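Local coordinates for protein beta-glucuronidase (PDB 6U7J) that probably hydrolyses glucuronide conjugates as a gut bacterial beta-glucuronidase of glycosyl hydrolase family 2, an activity linked to the reactivation of estrogens, at residues 218-223 and 269-274; 228-231 and 237-240. One frame throughout, in Å; residues are numbered along the deposited sequence.

Interaction 1. Residues 218-223 and 269-274; sequences IKTNAE and IYFGQD
Ile218 and Ile269 meet tip to tip through their CD1 methyls, 3.5 Å from Ile218 CD1 to Ile269 CD1. Each isoleucine holds CG1 anti to its carbonyl carbon and keeps an extended chain, and the two ends converge from facing strands. Ile227 packs against both residues.

Aromatic contacts make up the rest of the interface. The Phe271 side chain, with CG anti to the backbone N (chi1 176°), reaches across to Thr220, whose methyl CG2 sits almost squarely over the ring: 3.7 Å from CG2 to the Phe271 centroid and 7° off the normal, a CH-pi contact. Thr220 OG1 lies 3.3 Å from Phe271 CZ, near the outer end of the same ring. At the ring edge, and in its plane, Ala222 O comes within 3.3 Å of Phe271 CZ, while Ala222 CB touches that carbon at 4.0 Å.

No hydrogen bond crosses the contact; the polar groups are bonded within their own segment or to neighbouring parts of the protein. Thr220 OG1 accepts from Ala222 N at 3.0 Å and a fairly straight 160°, an ST turn that bends the chain after strand 211-220 and brings Ala222 to the Phe271 edge. On the other side, Phe271 to Asp274 form a type II' turn, closed by Asp274 N to Phe271 O at 2.7 Å, with Gly272 taking the positive phi. Asp274 OD2 bridges to Arg19, and the turn reaches another chain, where Gln273 O bonds Arg87 of the second subunit.

The two strands belong to the facing sheets of the immunoglobulin-like beta sandwich found in this family. Their buried contact therefore joins the layers by apolar packing and ring contacts, and the carbonyl at the Phe271 edge is consistent with a weak electrostatic attraction to the ring hydrogens.

Interaction 2. Residues 228-231 and 237-240; sequences KVYI and QVVA
Ile231 N donates to Ala240 O at 3.1 Å in a nearly straight bond (170° at the hydrogen), although the donor stands 47° above the carbonyl plane of Ala240. The same oxygen also takes a CA-H contact from Tyr230 CA at 3.5 Å. Ile231 O, in turn, faces two successive amides: Val239 N at 2.7 Å and Ala240 N at 3.4 Å from it, both weak, bent bonds.

Two residues, Val239 and Ala240, thus stand opposite one, Ile231: a classic beta bulge where the hairpin of strands 227-232 and 238-242 begins to pair, at the rim of the four-stranded sheet of the sandwich. In the intervening turn, Asp233 OD1 accepts from Gln237 N. Further along strand 227-232, Val229 pairs with Ser242, while the backbone of Tyr230 bonds Asp268 of the neighbouring strand. Lys228 NZ is salt-bridged to Glu241.

Side chains add apolar contact on both faces. Ile231 CB meets Ala240 CB at 4.0 Å on the face turned to strand 246-251. On the other face Tyr230, its CG anti to the carbonyl carbon (chi1 -54°), brings ring carbon CD2 within 3.8 Å of Val238 CG2, the two side chains crossing at a slant.

Both interactions belong to the same beta sandwich and share its four-stranded sheet, in which strands 227-232 and 265-271 are neighbours. Interaction 1 spans the two layers and is buried, relying on side chains with no hydrogen bond between its segments. Interaction 2 lies within one layer, toward its margin and partly exposed, and depends on backbone bonds between strands close in sequence. They meet directly: a probable hydrogen bond runs from Tyr270 N to Lys228 O at 2.9 Å, and Val229 CG2 packs on Ile218 CD1 at 3.5 Å, carrying the interlayer core into the hairpin. On the outer face, Tyr270 lies against Tyr230.

Interaction 1. Residues 218-223 and 269-274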
loop_
_atom_site.group_PDB
_atom_site.type_symbol
_atom_site.label_atom_id
_atom_site.label_comp_id
_atom_site.label_asym_id
_atom_site.label_seq_id
_atom_site.Cartn_x
_atom_site.Cartn_y
_atom_site.Cartn_z
ATOM N N ILE B 218 24.974 -49.765 -10.984
ATOM C CA ILE B 218 25.375 -48.904 -12.083
ATOM C C ILE B 218 24.989 -49.581 -13.395
ATOM O O ILE B 218 25.041 -50.809 -13.515
ATOM C CB ILE B 218 26.883 -48.609 -12.018
ATOM C CG1 ILE B 218 27.223 -48.009 -10.652
ATOM C CG2 ILE B 218 27.319 -47.676 -13.145
ATOM C CD1 ILE B 218 28.705 -47.897 -10.374
ATOM N N LYS B 219 24.573 -48.775 -14.366
ATOM C CA LYS B 219 24.104 -49.257 -15.651
ATOM C C LYS B 219 24.880 -48.517 -16.725
ATOM O O LYS B 219 24.961 -47.288 -16.697
ATOM C CB LYS B 219 22.597 -49.031 -15.795
ATOM C CG LYS B 219 21.947 -49.520 -17.078
ATOM C CD LYS B 219 20.407 -49.336 -16.964
ATOM C CE LYS B 219 19.733 -48.883 -18.277
ATOM N NZ LYS B 219 18.315 -49.368 -18.429
ATOM N N THR B 220 25.504 -49.268 -17.627
ATOM C CA THR B 220 26.196 -48.728 -18.786
ATOM C C THR B 220 25.619 -49.347 -20.053
ATOM O O THR B 220 24.827 -50.293 -20.007
ATOM C CB THR B 220 27.705 -49.001 -18.727
ATOM O OG1 THR B 220 27.959 -50.341 -19.165
ATOM C CG2 THR B 220 28.249 -48.811 -17.327
ATOM N N ASN B 221 26.028 -48.799 -21.198
ATOM C CA ASN B 221 25.683 -49.374 -22.488
ATOM C C ASN B 221 26.739 -50.366 -22.987
ATOM O O ASN B 221 26.787 -50.639 -24.187
ATOM C CB ASN B 221 25.453 -48.267 -23.527
ATOM C CG ASN B 221 26.722 -47.512 -23.880
ATOM O OD1 ASN B 221 27.615 -47.355 -23.053
ATOM N ND2 ASN B 221 26.806 -47.035 -25.119
ATOM N N ALA B 222 27.582 -50.907 -22.086
ATOM C CA ALA B 222 28.566 -51.963 -22.387
ATOM C C ALA B 222 28.860 -52.717 -21.081
ATOM O O ALA B 222 29.904 -52.548 -20.438
ATOM C CB ALA B 222 29.842 -51.394 -23.015
ATOM N N GLU B 223 27.919 -53.585 -20.688
ATOM C CA GLU B 223 27.903 -54.234 -19.373
ATOM C C GLU B 223 28.998 -55.279 -19.157
ATOM O O GLU B 223 28.761 -56.282 -18.469
ATOM C CB GLU B 223 26.549 -54.917 -19.142
ATOM C CG GLU B 223 25.323 -54.081 -19.472
ATOM C CD GLU B 223 24.227 -54.199 -18.412
ATOM O OE1 GLU B 223 23.490 -53.205 -18.217
ATOM O OE2 GLU B 223 24.100 -55.281 -17.785
ATOM N N ILE B 269 32.901 -42.716 -10.210
ATOM C CA ILE B 269 32.847 -43.867 -11.102
ATOM C C ILE B 269 33.689 -43.593 -12.341
ATOM O O ILE B 269 33.536 -42.545 -12.986
ATOM C CB ILE B 269 31.398 -44.187 -11.506
ATOM C CG1 ILE B 269 30.513 -44.307 -10.265
ATOM C CG2 ILE B 269 31.336 -45.437 -12.369
ATOM C CD1 ILE B 269 29.023 -44.404 -10.574
ATOM N N TYR B 270 34.549 -44.551 -12.692
ATOM C CA TYR B 270 35.339 -44.509 -13.915
ATOM C C TYR B 270 35.010 -45.728 -14.769
ATOM O O TYR B 270 35.089 -46.866 -14.298
ATOM C CB TYR B 270 36.835 -44.461 -13.601
ATOM C CG TYR B 270 37.285 -43.173 -12.940
ATOM C CD1 TYR B 270 37.163 -42.991 -11.566
ATOM C CD2 TYR B 270 37.838 -42.144 -13.693
ATOM C CE1 TYR B 270 37.573 -41.807 -10.961
ATOM C CE2 TYR B 270 38.252 -40.976 -13.104
ATOM C CZ TYR B 270 38.121 -40.811 -11.741
ATOM O OH TYR B 270 38.542 -39.632 -11.165
ATOM N N PHE B 271 34.645 -45.486 -16.026
ATOM C CA PHE B 271 34.185 -46.543 -16.927
ATOM C C PHE B 271 34.750 -46.229 -18.310
ATOM O O PHE B 271 34.221 -45.371 -19.025
ATOM C CB PHE B 271 32.660 -46.638 -16.937
ATOM C CG PHE B 271 32.107 -47.649 -17.912
ATOM C CD1 PHE B 271 32.194 -49.012 -17.650
ATOM C CD2 PHE B 271 31.487 -47.235 -19.086
ATOM C CE1 PHE B 271 31.671 -49.950 -18.543
ATOM C CE2 PHE B 271 30.963 -48.161 -19.986
ATOM C CZ PHE B 271 31.063 -49.524 -19.718
ATOM N N GLY B 272 35.833 -46.911 -18.666
ATOM C CA GLY B 272 36.463 -46.693 -19.956
ATOM C C GLY B 272 37.017 -45.287 -20.076
ATOM O O GLY B 272 37.902 -44.873 -19.324
ATOM N N GLN B 273 36.503 -44.535 -21.037
ATOM C CA GLN B 273 36.811 -43.117 -21.122
ATOM C C GLN B 273 35.862 -42.260 -20.289
ATOM O O GLN B 273 36.157 -41.083 -20.068
ATOM C CB GLN B 273 36.778 -42.659 -22.582
ATOM C CG GLN B 273 37.900 -43.251 -23.450
ATOM C CD GLN B 273 39.275 -42.779 -23.006
ATOM O OE1 GLN B 273 39.643 -41.615 -23.200
ATOM N NE2 GLN B 273 40.037 -43.678 -22.383
ATOM N N ASP B 274 34.751 -42.823 -19.811
ATOM C CA ASP B 274 33.721 -42.072 -19.105
ATOM C C ASP B 274 34.081 -41.849 -17.635
ATOM O O ASP B 274 34.941 -42.521 -17.063
ATOM C CB ASP B 274 32.373 -42.794 -19.189
ATOM C CG ASP B 274 31.202 -41.875 -18.871
ATOM O OD1 ASP B 274 31.450 -40.652 -18.760
ATOM O OD2 ASP B 274 30.051 -42.364 -18.738
#

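Interaction 2. Residues 228-231 and 237-240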
loop_
_atom_site.group_PDB
_atom_site.type_symbol
_atom_site.label_atom_id
_atom_site.label_comp_id
_atom_site.label_asym_id
_atom_site.label_seq_id
_atom_site.Cartn_x
_atom_site.Cartn_y
_atom_site.Cartn_z
ATOM N N LYS B 228 35.581 -49.061 -12.244
ATOM C CA LYS B 228 36.173 -48.718 -10.958
ATOM C C LYS B 228 35.225 -47.773 -10.227
ATOM O O LYS B 228 34.728 -46.801 -10.815
ATOM C CB LYS B 228 37.558 -48.071 -11.126
ATOM C CG LYS B 228 38.435 -48.083 -9.861
ATOM C CD LYS B 228 38.927 -49.506 -9.497
ATOM C CE LYS B 228 40.287 -49.505 -8.774
ATOM N NZ LYS B 228 40.210 -49.378 -7.274
ATOM N N VAL B 229 34.963 -48.067 -8.955
ATOM C CA VAL B 229 33.981 -47.344 -8.158
ATOM C C VAL B 229 34.626 -46.962 -6.836
ATOM O O VAL B 229 35.018 -47.840 -6.059
ATOM C CB VAL B 229 32.712 -48.177 -7.905
ATOM C CG1 VAL B 229 31.794 -47.469 -6.916
ATOM C CG2 VAL B 229 31.997 -48.448 -9.196
ATOM N N TYR B 230 34.731 -45.663 -6.576
ATOM C CA TYR B 230 35.214 -45.158 -5.303
ATOM C C TYR B 230 34.072 -44.492 -4.550
ATOM O O TYR B 230 33.168 -43.890 -5.144
ATOM C CB TYR B 230 36.341 -44.135 -5.478
ATOM C CG TYR B 230 37.536 -44.569 -6.303
ATOM C CD1 TYR B 230 37.695 -44.127 -7.611
ATOM C CD2 TYR B 230 38.528 -45.384 -5.765
ATOM C CE1 TYR B 230 38.790 -44.499 -8.364
ATOM C CE2 TYR B 230 39.628 -45.759 -6.513
ATOM C CZ TYR B 230 39.758 -45.314 -7.814
ATOM O OH TYR B 230 40.856 -45.677 -8.575
ATOM N N ILE B 231 34.126 -44.584 -3.233
ATOM C CA ILE B 231 33.267 -43.793 -2.373
ATOM C C ILE B 231 34.179 -42.821 -1.648
ATOM O O ILE B 231 35.053 -43.236 -0.874
ATOM C CB ILE B 231 32.460 -44.663 -1.406
ATOM C CG1 ILE B 231 31.543 -45.587 -2.209
ATOM C CG2 ILE B 231 31.662 -43.789 -0.453
ATOM C CD1 ILE B 231 30.387 -46.147 -1.419
ATOM N N GLN B 237 38.717 -37.914 0.168
ATOM C CA GLN B 237 39.494 -39.116 0.429
ATOM C C GLN B 237 38.657 -40.361 0.155
ATOM O O GLN B 237 37.462 -40.412 0.468
ATOM C CB GLN B 237 40.009 -39.115 1.868
ATOM C CG GLN B 237 40.868 -37.900 2.232
ATOM C CD GLN B 237 41.301 -37.896 3.700
ATOM O OE1 GLN B 237 41.239 -36.864 4.382
ATOM N NE2 GLN B 237 41.751 -39.055 4.190
ATOM N N VAL B 238 39.283 -41.371 -0.449
ATOM C CA VAL B 238 38.556 -42.598 -0.758
ATOM C C VAL B 238 38.320 -43.383 0.523
ATOM O O VAL B 238 39.167 -43.410 1.428
ATOM C CB VAL B 238 39.321 -43.423 -1.813
ATOM C CG1 VAL B 238 38.707 -44.811 -1.969
ATOM C CG2 VAL B 238 39.304 -42.687 -3.144
ATOM N N VAL B 239 37.165 -44.028 0.600
ATOM C CA VAL B 239 36.612 -44.518 1.857
ATOM C C VAL B 239 36.087 -45.927 1.603
ATOM O O VAL B 239 35.864 -46.703 2.537
ATOM C CB VAL B 239 35.541 -43.521 2.362
ATOM C CG1 VAL B 239 34.476 -44.168 3.219
ATOM C CG2 VAL B 239 36.210 -42.390 3.133
ATOM N N ALA B 240 35.927 -46.268 0.322
ATOM C CA ALA B 240 35.616 -47.615 -0.139
ATOM C C ALA B 240 36.028 -47.707 -1.605
ATOM O O ALA B 240 36.223 -46.684 -2.273
ATOM C CB ALA B 240 34.131 -47.960 0.034
#